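Local coordinates for 3-keto-5-aminohexanoate cleavage protein (Burkholderia xenovorans LB400, PDB 3E02), which probably cleaves 3-keto-5-aminohexanoate or a related beta-keto acid, using a bound zinc ion, as a member of the BKACE family of TIM-barrel enzymes, at residues A[51-56]-A[69-74]; A[120-125]-A[142-147]; A[154-159]-A[183-188]. One frame throughout, in Å; residues are numbered along the deposited sequence. Where two conformers were deposited one is given.

Contact 1: A[51-56]-A[69-74]; sequences LHARDP and MRFLPQ. With ZN (zinc ion), chain B; EDO (1,2-ethanediol), chain I.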
loop_
_atom_site.group_PDB
_atom_site.type_symbol
_atom_site.label_atom_id
_atom_site.label_comp_id
_atom_site.label_asym_id
_atom_site.label_seq_id
_atom_site.Cartn_x
_atom_site.Cartn_y
_atom_site.Cartn_z
ATOM N N LEU A 51 -24.029 -8.213 -21.386
ATOM C CA LEU A 51 -25.311 -7.794 -21.944
ATOM C C LEU A 51 -26.457 -7.539 -20.974
ATOM O O LEU A 51 -26.695 -8.343 -20.081
ATOM C CB LEU A 51 -25.758 -8.888 -22.915
ATOM C CG LEU A 51 -24.807 -9.209 -24.079
ATOM C CD1 LEU A 51 -25.249 -10.501 -24.787
ATOM C CD2 LEU A 51 -24.711 -8.046 -25.051
ATOM N N HIS A 52 -27.138 -6.405 -21.202
ATOM C CA HIS A 52 -28.404 -6.018 -20.579
ATOM C C HIS A 52 -29.389 -5.776 -21.721
ATOM O O HIS A 52 -28.984 -5.540 -22.875
ATOM C CB HIS A 52 -28.307 -4.684 -19.834
ATOM C CG HIS A 52 -27.451 -4.702 -18.617
ATOM N ND1 HIS A 52 -27.913 -4.292 -17.380
ATOM C CD2 HIS A 52 -26.146 -5.026 -18.446
ATOM C CE1 HIS A 52 -26.930 -4.381 -16.501
ATOM N NE2 HIS A 52 -25.852 -4.820 -17.124
ATOM N N ALA A 53 -30.680 -5.793 -21.385
ATOM C CA ALA A 53 -31.765 -5.489 -22.317
ATOM C C ALA A 53 -32.415 -4.191 -21.870
ATOM O O ALA A 53 -32.355 -3.818 -20.683
ATOM C CB ALA A 53 -32.823 -6.620 -22.335
ATOM N N ARG A 54 -33.069 -3.540 -22.828
ATOM C CA ARG A 54 -33.807 -2.314 -22.606
ATOM C C ARG A 54 -35.120 -2.362 -23.374
ATOM O O ARG A 54 -35.208 -3.003 -24.430
ATOM C CB ARG A 54 -33.000 -1.109 -23.100
ATOM C CG ARG A 54 -31.765 -0.795 -22.294
ATOM C CD ARG A 54 -31.010 0.385 -22.880
ATOM N NE ARG A 54 -29.821 0.692 -22.079
ATOM C CZ ARG A 54 -29.793 1.476 -21.003
ATOM N NH1 ARG A 54 -30.885 2.023 -20.508
ATOM N NH2 ARG A 54 -28.638 1.680 -20.377
ATOM N N ASP A 55 -36.115 -1.654 -22.847
ATOM C CA ASP A 55 -37.399 -1.482 -23.523
ATOM C C ASP A 55 -37.058 -0.861 -24.889
ATOM O O ASP A 55 -36.418 0.208 -24.918
ATOM C CB ASP A 55 -38.293 -0.552 -22.701
ATOM C CG ASP A 55 -39.639 -0.304 -23.344
ATOM O OD1 ASP A 55 -39.700 0.243 -24.463
ATOM O OD2 ASP A 55 -40.649 -0.614 -22.694
ATOM N N PRO A 56 -37.438 -1.530 -26.004
ATOM C CA PRO A 56 -37.090 -1.013 -27.350
ATOM C C PRO A 56 -37.618 0.381 -27.733
ATOM O O PRO A 56 -37.027 1.021 -28.594
ATOM C CB PRO A 56 -37.680 -2.069 -28.300
ATOM C CG PRO A 56 -37.909 -3.260 -27.475
ATOM C CD PRO A 56 -38.201 -2.793 -26.106
HETATM N N MSE A 69 -33.870 -12.932 -25.908
HETATM C CA MSE A 69 -34.006 -13.857 -27.053
HETATM C C MSE A 69 -34.108 -13.173 -28.417
HETATM O O MSE A 69 -34.023 -13.860 -29.438
HETATM C CB MSE A 69 -35.142 -14.862 -26.832
HETATM C CG MSE A 69 -34.875 -15.781 -25.655
HETATM SE SE MSE A 69 -33.137 -16.708 -25.781
HETATM C CE MSE A 69 -32.923 -17.053 -23.929
ATOM N N ARG A 70 -34.288 -11.845 -28.434
ATOM C CA ARG A 70 -34.257 -11.050 -29.671
ATOM C C ARG A 70 -32.839 -10.575 -30.045
ATOM O O ARG A 70 -32.661 -9.996 -31.121
ATOM C CB ARG A 70 -35.252 -9.897 -29.606
ATOM C CG ARG A 70 -36.703 -10.382 -29.647
ATOM C CD ARG A 70 -37.712 -9.347 -29.166
ATOM N NE ARG A 70 -37.657 -8.092 -29.913
ATOM C CZ ARG A 70 -38.411 -7.021 -29.667
ATOM N NH1 ARG A 70 -39.309 -7.015 -28.675
ATOM N NH2 ARG A 70 -38.246 -5.930 -30.418
ATOM N N PHE A 71 -31.847 -10.792 -29.168
ATOM C CA PHE A 71 -30.435 -10.535 -29.513
ATOM C C PHE A 71 -29.433 -11.680 -29.266
ATOM O O PHE A 71 -28.423 -11.740 -29.978
ATOM C CB PHE A 71 -29.914 -9.197 -28.962
ATOM C CG PHE A 71 -30.012 -9.018 -27.465
ATOM C CD1 PHE A 71 -29.047 -9.560 -26.611
ATOM C CD2 PHE A 71 -31.000 -8.196 -26.909
ATOM C CE1 PHE A 71 -29.100 -9.335 -25.218
ATOM C CE2 PHE A 71 -31.059 -7.957 -25.518
ATOM C CZ PHE A 71 -30.111 -8.527 -24.673
ATOM N N LEU A 72 -29.690 -12.574 -28.305
ATOM C CA LEU A 72 -28.750 -13.685 -28.022
ATOM C C LEU A 72 -28.511 -14.647 -29.204
ATOM O O LEU A 72 -27.346 -14.830 -29.601
ATOM C CB LEU A 72 -29.110 -14.433 -26.720
ATOM C CG LEU A 72 -28.952 -13.655 -25.409
ATOM C CD1 LEU A 72 -29.478 -14.469 -24.229
ATOM C CD2 LEU A 72 -27.511 -13.219 -25.163
ATOM N N PRO A 73 -29.590 -15.239 -29.794
ATOM C CA PRO A 73 -29.374 -16.102 -30.972
ATOM C C PRO A 73 -28.665 -15.377 -32.128
ATOM O O PRO A 73 -27.793 -15.956 -32.775
ATOM C CB PRO A 73 -30.796 -16.508 -31.401
ATOM C CG PRO A 73 -31.681 -16.146 -30.317
ATOM C CD PRO A 73 -31.018 -15.158 -29.433
ATOM N N GLN A 74 -29.003 -14.103 -32.326
ATOM C CA GLN A 74 -28.445 -13.289 -33.408
ATOM C C GLN A 74 -26.957 -13.050 -33.182
ATOM O O GLN A 74 -26.167 -13.153 -34.118
ATOM C CB GLN A 74 -29.180 -11.947 -33.542
ATOM C CG GLN A 74 -30.668 -12.019 -33.950
ATOM C CD GLN A 74 -31.621 -12.495 -32.861
ATOM O OE1 GLN A 74 -31.235 -12.678 -31.708
ATOM N NE2 GLN A 74 -32.873 -12.722 -33.230
HETATM ZN ZN ZN B . -23.864 -4.748 -16.164
HETATM C C1 EDO I . -36.095 3.904 -29.661
HETATM O O1 EDO I . -35.279 2.751 -29.890
HETATM C C2 EDO I . -35.399 4.809 -28.659
HETATM O O2 EDO I . -34.124 5.188 -29.198
HETATM O O HOH W 1 -24.405 -6.329 -14.263
HETATM O O HOH W 2 -22.096 -4.734 -14.510
HETATM O O HOH W 3 -24.613 -3.717 -14.358
#
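Phe71 turns the rim of its ring toward strand 48-54. Ala53 CB lies in the ring plane, 3.9 Å from Phe71 CE2, and Leu51 CD1 meets the rim further round, 4.0 Å from Phe71 CE1. The carbonyl of the intervening residue approaches at a slant, with His52 O 3.7 Å from Phe71 CZ. The ring also packs on Phe68, with planes at about 50°, and on Ile34 and Val35 of helix 31-44. At the second flat group, the guanidinium of the bent, solvent-exposed Arg70 chain, Pro56 CG comes in obliquely, 4.0 Å from Arg70 NH2, a peripheral packing contact without a hydrogen bond.

Phe71 occupies the N-cap position of helix 72-78, and its CG is wedged between the backbone N and carbonyl carbon (chi1 58°), a rotation that carries the ring over to the strand. The first residue of the helix adds an aliphatic contact: Leu72 CD2 touches Leu51 CD1 at 3.6 Å, the two side chains sliding past one another in opposite directions. Alanine suits its place because a single methyl fits against an in-plane ring edge, and the branched ends of Leu51 and Leu72 pack methyl to methyl beside it.

Alternation along the strand does the rest. Leu51 points toward the helix, whereas His52 points away, and His52 NE2 binds the zinc ion at 2.2 Å together with His50, Glu259 and three waters. With no hydrogen bond joining the segments, their cohesion is almost wholly apolar. The chemistry therefore implies a division between the strand's two sides: apolar packing facing 69-74, metal coordination facing away.

Contact 2: A[120-125]-A[142-147]; sequences NISQAA and GTRDFI. With EDO (1,2-ethanediol), chain K.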
loop_
_atom_site.group_PDB
_atom_site.type_symbol
_atom_site.label_atom_id
_atom_site.label_comp_id
_atom_site.label_asym_id
_atom_site.label_seq_id
_atom_site.Cartn_x
_atom_site.Cartn_y
_atom_site.Cartn_z
ATOM N N ASN A 120 -25.600 5.067 -6.093
ATOM C CA ASN A 120 -26.129 6.405 -6.302
ATOM C C ASN A 120 -25.652 7.035 -7.617
ATOM O O ASN A 120 -24.500 7.462 -7.729
ATOM C CB ASN A 120 -25.732 7.276 -5.088
ATOM C CG ASN A 120 -26.401 8.658 -5.074
ATOM O OD1 ASN A 120 -27.133 9.031 -6.000
ATOM N ND2 ASN A 120 -26.145 9.423 -4.007
ATOM N N ILE A 121 -26.550 7.091 -8.601
ATOM C CA ILE A 121 -26.266 7.727 -9.911
ATOM C C ILE A 121 -27.086 9.019 -10.098
ATOM O O ILE A 121 -27.173 9.548 -11.220
ATOM C CB ILE A 121 -26.470 6.727 -11.090
ATOM C CG1 ILE A 121 -27.926 6.215 -11.173
ATOM C CG2 ILE A 121 -25.477 5.570 -10.941
ATOM C CD1 ILE A 121 -28.181 5.306 -12.326
ATOM N N SER A 122 -27.654 9.537 -9.000
ATOM C CA SER A 122 -28.518 10.721 -9.020
ATOM C C SER A 122 -27.846 12.010 -9.484
ATOM O O SER A 122 -28.511 12.861 -10.062
ATOM C CB SER A 122 -29.133 10.949 -7.634
ATOM O OG SER A 122 -28.146 11.340 -6.685
ATOM N N GLN A 123 -26.544 12.154 -9.221
ATOM C CA GLN A 123 -25.781 13.342 -9.641
ATOM C C GLN A 123 -25.768 13.548 -11.166
ATOM O O GLN A 123 -25.634 14.674 -11.624
ATOM C CB GLN A 123 -24.340 13.284 -9.110
ATOM C CG GLN A 123 -24.249 13.404 -7.576
ATOM C CD GLN A 123 -22.841 13.142 -7.037
ATOM O OE1 GLN A 123 -22.197 12.125 -7.374
ATOM N NE2 GLN A 123 -22.363 14.045 -6.177
ATOM N N ALA A 124 -25.890 12.460 -11.931
ATOM C CA ALA A 124 -25.967 12.509 -13.398
ATOM C C ALA A 124 -27.124 13.386 -13.898
ATOM O O ALA A 124 -26.979 14.074 -14.913
ATOM C CB ALA A 124 -26.074 11.085 -13.978
ATOM N N ALA A 125 -28.235 13.402 -13.164
ATOM C CA ALA A 125 -29.424 14.188 -13.527
ATOM C C ALA A 125 -29.185 15.700 -13.605
ATOM O O ALA A 125 -29.797 16.381 -14.438
ATOM C CB ALA A 125 -30.591 13.880 -12.566
ATOM N N GLY A 142 -34.256 8.481 -7.762
ATOM C CA GLY A 142 -34.566 7.379 -6.863
ATOM C C GLY A 142 -33.359 6.602 -6.356
ATOM O O GLY A 142 -33.468 5.909 -5.340
ATOM N N THR A 143 -32.202 6.729 -7.026
ATOM C CA THR A 143 -30.989 6.038 -6.595
ATOM C C THR A 143 -30.347 6.625 -5.330
ATOM O O THR A 143 -29.492 5.957 -4.735
ATOM C CB THR A 143 -29.978 5.801 -7.716
ATOM O OG1 THR A 143 -29.401 7.034 -8.156
ATOM C CG2 THR A 143 -30.635 5.020 -8.878
ATOM N N ARG A 144 -30.755 7.836 -4.909
ATOM C CA ARG A 144 -30.270 8.424 -3.653
ATOM C C ARG A 144 -30.668 7.540 -2.472
ATOM O O ARG A 144 -29.956 7.482 -1.484
ATOM C CB ARG A 144 -30.827 9.834 -3.425
ATOM C CG ARG A 144 -30.410 10.871 -4.434
ATOM C CD ARG A 144 -31.118 12.196 -4.195
ATOM N NE ARG A 144 -32.520 12.170 -4.633
ATOM C CZ ARG A 144 -33.453 13.057 -4.282
ATOM N NH1 ARG A 144 -33.174 14.107 -3.499
ATOM N NH2 ARG A 144 -34.697 12.897 -4.740
ATOM N N ASP A 145 -31.815 6.864 -2.591
ATOM C CA ASP A 145 -32.332 5.991 -1.545
ATOM C C ASP A 145 -32.338 4.524 -1.993
ATOM O O ASP A 145 -33.211 3.763 -1.588
ATOM C CB ASP A 145 -33.752 6.471 -1.183
ATOM C CG ASP A 145 -34.286 5.861 0.104
ATOM O OD1 ASP A 145 -33.498 5.498 0.997
ATOM O OD2 ASP A 145 -35.513 5.718 0.199
ATOM N N PHE A 146 -31.338 4.115 -2.776
ATOM C CA PHE A 146 -31.275 2.782 -3.360
ATOM C C PHE A 146 -30.052 1.991 -2.916
ATOM O O PHE A 146 -28.961 2.549 -2.810
ATOM C CB PHE A 146 -31.250 2.902 -4.877
ATOM C CG PHE A 146 -31.111 1.590 -5.607
ATOM C CD1 PHE A 146 -32.157 0.674 -5.631
ATOM C CD2 PHE A 146 -29.937 1.274 -6.285
ATOM C CE1 PHE A 146 -32.020 -0.547 -6.309
ATOM C CE2 PHE A 146 -29.801 0.067 -6.963
ATOM C CZ PHE A 146 -30.853 -0.841 -6.977
ATOM N N ILE A 147 -30.263 0.687 -2.711
ATOM C CA ILE A 147 -29.214 -0.277 -2.386
ATOM C C ILE A 147 -29.264 -1.353 -3.471
ATOM O O ILE A 147 -30.333 -1.916 -3.729
ATOM C CB ILE A 147 -29.450 -0.957 -1.014
ATOM C CG1 ILE A 147 -29.490 0.076 0.123
ATOM C CG2 ILE A 147 -28.350 -2.010 -0.732
ATOM C CD1 ILE A 147 -29.994 -0.487 1.447
HETATM C C1 EDO K . -34.975 8.749 4.791
HETATM O O1 EDO K . -35.621 7.783 5.638
HETATM C C2 EDO K . -34.657 8.200 3.405
HETATM O O2 EDO K . -35.376 7.006 3.071
#
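Ile121 N donates to Thr143 OG1 at 2.9 Å, with an N-H...O angle of 146°, and this is the one hydrogen bond between the segments. Ser122 N is also near that oxygen, but its angle is poor and its proton goes to another acceptor. Beside the bond, Ile121 CG1 rests 3.7 Å from Thr143 CG2, so threonine offers both a polar and an apolar branch to the same neighbour.

One shell out, Thr143 OG1 gives its own proton to Leu140 O. Its position between backbone N and carbonyl carbon (chi1 69°) lets it serve both partners. Across from it, Asn120 OD1 accepts from Ser122 N at 3.1 Å, closing an Asx turn, and from Ser122 OG at 2.6 Å. The hydroxyl bond lies in the carbonyl plane on a lone pair, while the amide is tilted 23° from it. Ser122 OG in turn sits against Arg144 CG in one of two Arg144 conformers, whose NE is held by Ala141 O.

Further out comes the second subunit: its Phe152 packs on Asn120, its Ser153 on Arg144, and its Thr151 OG1 is hydrogen-bonded to Asp145 OD1. The contact joins the loop after strand 117-118 to the end of helix 136-142, just before strand 147-148, which pairs antiparallel with 117-118. The two bonds at Asn120 OD1 and at Thr143 OG1 probably restrict rotation of that amide and that hydroxyl.

Contact 3: A[154-159]-A[183-188]; sequences QIERGM and AHFVDR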
loop_
_atom_site.group_PDB
_atom_site.type_symbol
_atom_site.label_atom_id
_atom_site.label_comp_id
_atom_site.label_asym_id
_atom_site.label_seq_id
_atom_site.Cartn_x
_atom_site.Cartn_y
_atom_site.Cartn_z
ATOM N N GLN A 154 -28.906 -14.283 -1.057
ATOM C CA GLN A 154 -29.150 -13.998 -2.485
ATOM C C GLN A 154 -27.998 -14.499 -3.355
ATOM O O GLN A 154 -28.227 -15.127 -4.391
ATOM C CB GLN A 154 -29.413 -12.507 -2.718
ATOM C CG GLN A 154 -30.769 -12.055 -2.192
ATOM C CD GLN A 154 -31.020 -10.576 -2.401
ATOM O OE1 GLN A 154 -30.150 -9.731 -2.161
ATOM N NE2 GLN A 154 -32.225 -10.247 -2.843
ATOM N N ILE A 155 -26.765 -14.234 -2.923
ATOM C CA ILE A 155 -25.570 -14.689 -3.654
ATOM C C ILE A 155 -25.546 -16.216 -3.727
ATOM O O ILE A 155 -25.349 -16.779 -4.805
ATOM C CB ILE A 155 -24.261 -14.149 -3.040
ATOM C CG1 ILE A 155 -24.212 -12.610 -3.148
ATOM C CG2 ILE A 155 -23.058 -14.770 -3.771
ATOM C CD1 ILE A 155 -23.186 -11.939 -2.212
ATOM N N GLU A 156 -25.778 -16.873 -2.591
ATOM C CA GLU A 156 -25.808 -18.337 -2.542
ATOM C C GLU A 156 -26.862 -18.934 -3.491
ATOM O O GLU A 156 -26.569 -19.923 -4.155
ATOM C CB GLU A 156 -26.038 -18.824 -1.117
ATOM C CG GLU A 156 -25.936 -20.349 -0.979
ATOM C CD GLU A 156 -25.843 -20.837 0.449
ATOM O OE1 GLU A 156 -25.507 -20.042 1.353
ATOM O OE2 GLU A 156 -26.079 -22.043 0.658
ATOM N N ARG A 157 -28.051 -18.318 -3.548
ATOM C CA ARG A 157 -29.156 -18.748 -4.440
ATOM C C ARG A 157 -28.716 -18.652 -5.904
ATOM O O ARG A 157 -28.851 -19.615 -6.669
ATOM C CB ARG A 157 -30.412 -17.885 -4.211
ATOM C CG ARG A 157 -31.651 -18.252 -5.063
ATOM C CD ARG A 157 -32.749 -17.187 -5.006
ATOM N NE ARG A 157 -33.751 -17.452 -6.044
ATOM C CZ ARG A 157 -34.638 -16.580 -6.534
ATOM N NH1 ARG A 157 -34.740 -15.329 -6.072
ATOM N NH2 ARG A 157 -35.458 -16.993 -7.504
ATOM N N GLY A 158 -28.178 -17.492 -6.275
ATOM C CA GLY A 158 -27.672 -17.256 -7.628
ATOM C C GLY A 158 -26.582 -18.233 -8.004
ATOM O O GLY A 158 -26.621 -18.807 -9.080
HETATM N N MSE A 159 -25.620 -18.437 -7.103
HETATM C CA MSE A 159 -24.536 -19.402 -7.342
HETATM C C MSE A 159 -25.055 -20.825 -7.530
HETATM O O MSE A 159 -24.592 -21.541 -8.426
HETATM C CB MSE A 159 -23.512 -19.374 -6.207
HETATM C CG MSE A 159 -22.673 -18.109 -6.160
HETATM SE SE MSE A 159 -21.556 -18.199 -4.577
HETATM C CE MSE A 159 -20.517 -16.655 -4.945
ATOM N N ALA A 183 -14.497 -14.807 -0.744
ATOM C CA ALA A 183 -13.675 -15.777 0.017
ATOM C C ALA A 183 -14.534 -16.712 0.891
ATOM O O ALA A 183 -14.244 -17.912 0.993
ATOM C CB ALA A 183 -12.615 -15.051 0.855
ATOM N N HIS A 184 -15.580 -16.159 1.505
ATOM C CA HIS A 184 -16.555 -16.933 2.284
ATOM C C HIS A 184 -17.130 -18.099 1.451
ATOM O O HIS A 184 -17.162 -19.247 1.914
ATOM C CB HIS A 184 -17.676 -16.006 2.812
ATOM C CG HIS A 184 -18.834 -16.728 3.422
ATOM N ND1 HIS A 184 -18.806 -17.236 4.701
ATOM C CD2 HIS A 184 -20.050 -17.039 2.915
ATOM C CE1 HIS A 184 -19.962 -17.816 4.961
ATOM N NE2 HIS A 184 -20.734 -17.709 3.895
ATOM N N PHE A 185 -17.533 -17.788 0.219
ATOM C CA PHE A 185 -18.106 -18.780 -0.713
ATOM C C PHE A 185 -17.059 -19.724 -1.289
ATOM O O PHE A 185 -17.320 -20.932 -1.430
ATOM C CB PHE A 185 -18.912 -18.082 -1.806
ATOM C CG PHE A 185 -20.158 -17.459 -1.285
ATOM C CD1 PHE A 185 -21.215 -18.277 -0.881
ATOM C CD2 PHE A 185 -20.277 -16.087 -1.138
ATOM C CE1 PHE A 185 -22.392 -17.735 -0.353
ATOM C CE2 PHE A 185 -21.456 -15.522 -0.624
ATOM C CZ PHE A 185 -22.508 -16.351 -0.223
ATOM N N VAL A 186 -15.881 -19.180 -1.611
ATOM C CA VAL A 186 -14.758 -19.984 -2.097
ATOM C C VAL A 186 -14.375 -21.026 -1.033
ATOM O O VAL A 186 -14.259 -22.206 -1.362
ATOM C CB VAL A 186 -13.543 -19.134 -2.506
ATOM C CG1 VAL A 186 -12.293 -20.017 -2.759
ATOM C CG2 VAL A 186 -13.888 -18.287 -3.732
ATOM N N ASP A 187 -14.246 -20.601 0.226
ATOM C CA ASP A 187 -13.947 -21.525 1.344
ATOM C C ASP A 187 -15.010 -22.612 1.538
ATOM O O ASP A 187 -14.676 -23.729 1.947
ATOM C CB ASP A 187 -13.724 -20.771 2.663
ATOM C CG ASP A 187 -12.482 -19.890 2.644
ATOM O OD1 ASP A 187 -11.610 -20.045 1.748
ATOM O OD2 ASP A 187 -12.394 -19.001 3.522
ATOM N N ARG A 188 -16.267 -22.294 1.234
ATOM C CA ARG A 188 -17.369 -23.269 1.290
ATOM C C ARG A 188 -17.544 -24.085 -0.006
ATOM O O ARG A 188 -18.465 -24.909 -0.095
ATOM C CB ARG A 188 -18.677 -22.562 1.618
ATOM C CG ARG A 188 -18.713 -21.968 3.018
ATOM C CD ARG A 188 -19.916 -21.090 3.162
ATOM N NE ARG A 188 -21.133 -21.871 2.962
ATOM C CZ ARG A 188 -22.343 -21.391 2.688
ATOM N NH1 ARG A 188 -22.573 -20.085 2.559
ATOM N NH2 ARG A 188 -23.348 -22.255 2.534
#
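Helices 152-163 and 176-187 belong to the outer layer of a TIM barrel, with strand 168-173 between them in sequence, and they meet chiefly through Phe185. Their segments run at 49° to each other, with axes 11.7 Å apart, a separation that large side chains must bridge.

Phe185 does so as a ring packed on two opposite faces. Over one lies Met159 (selenomethionine here), in a Met-aromatic contact with Met159 SE 4.0 Å from the Phe185 ring centroid, 29° off the normal. Its chain is extended beyond CG, which delivers the soft, polarisable atom to the ring while the methyl carries on to Phe185 CB. On that same face Ile155 CG2 makes a CH-pi contact, 4.1 Å from the Phe185 ring centroid. A beta-branched residue suits this position: the methyl that stands anti to the backbone N meets the aromatic surface. Against the opposite face stands the edge of the His184 ring, with His184 CD2 3.9 Å above the centre of the Phe185 ring. Leu190 further covers Phe185, and Phe152 meets the His184 ring edge-to-face.

Where the interface nears solvent, charge replaces hydrocarbon. Glu156 leaves its helix fully stretched, after laying its CB against Phe185 CE1, and forms a salt bridge with Arg188. Arg188 CD lies over one face of the His184 ring, offset toward its rim, and the bend at chi3 then turns the guanidinium so that Arg188 NH1 can donate to His184 NE2 at 3.3 Å; that ring nitrogen is thus consistent with being unprotonated. Carboxylate and guanidinium planes stand 70° apart, so the pairing is not the flat, two-pronged kind. NH2 makes long, weak bonds to both carboxylate oxygens, while Arg188 NH1 reaches Glu156 OE1 at 3.2 Å from above the carboxylate plane.

Overall arrangement
Contacts 1, 2 and 3 follow one another along the chain within one TIM-barrel family, and none touches another within the chain: their centres are 25 to 28 Å apart. Contact 1 lies at the zinc site, probably the catalytic centre, since its strand supplies a zinc ligand. Contact 2 is farther off, its Ile121 side chain about 12 Å from the zinc ion, and its nearest atoms are about 9 Å from those of contact 1. Contact 3 sits away from the metal, among the outer helices. Contacts 2 and 3 are about 8 Å apart at nearest atoms within a chain, yet they meet across the subunit boundary: Gln123 packs on His184 of the second subunit, and Gln154 on its Asp145.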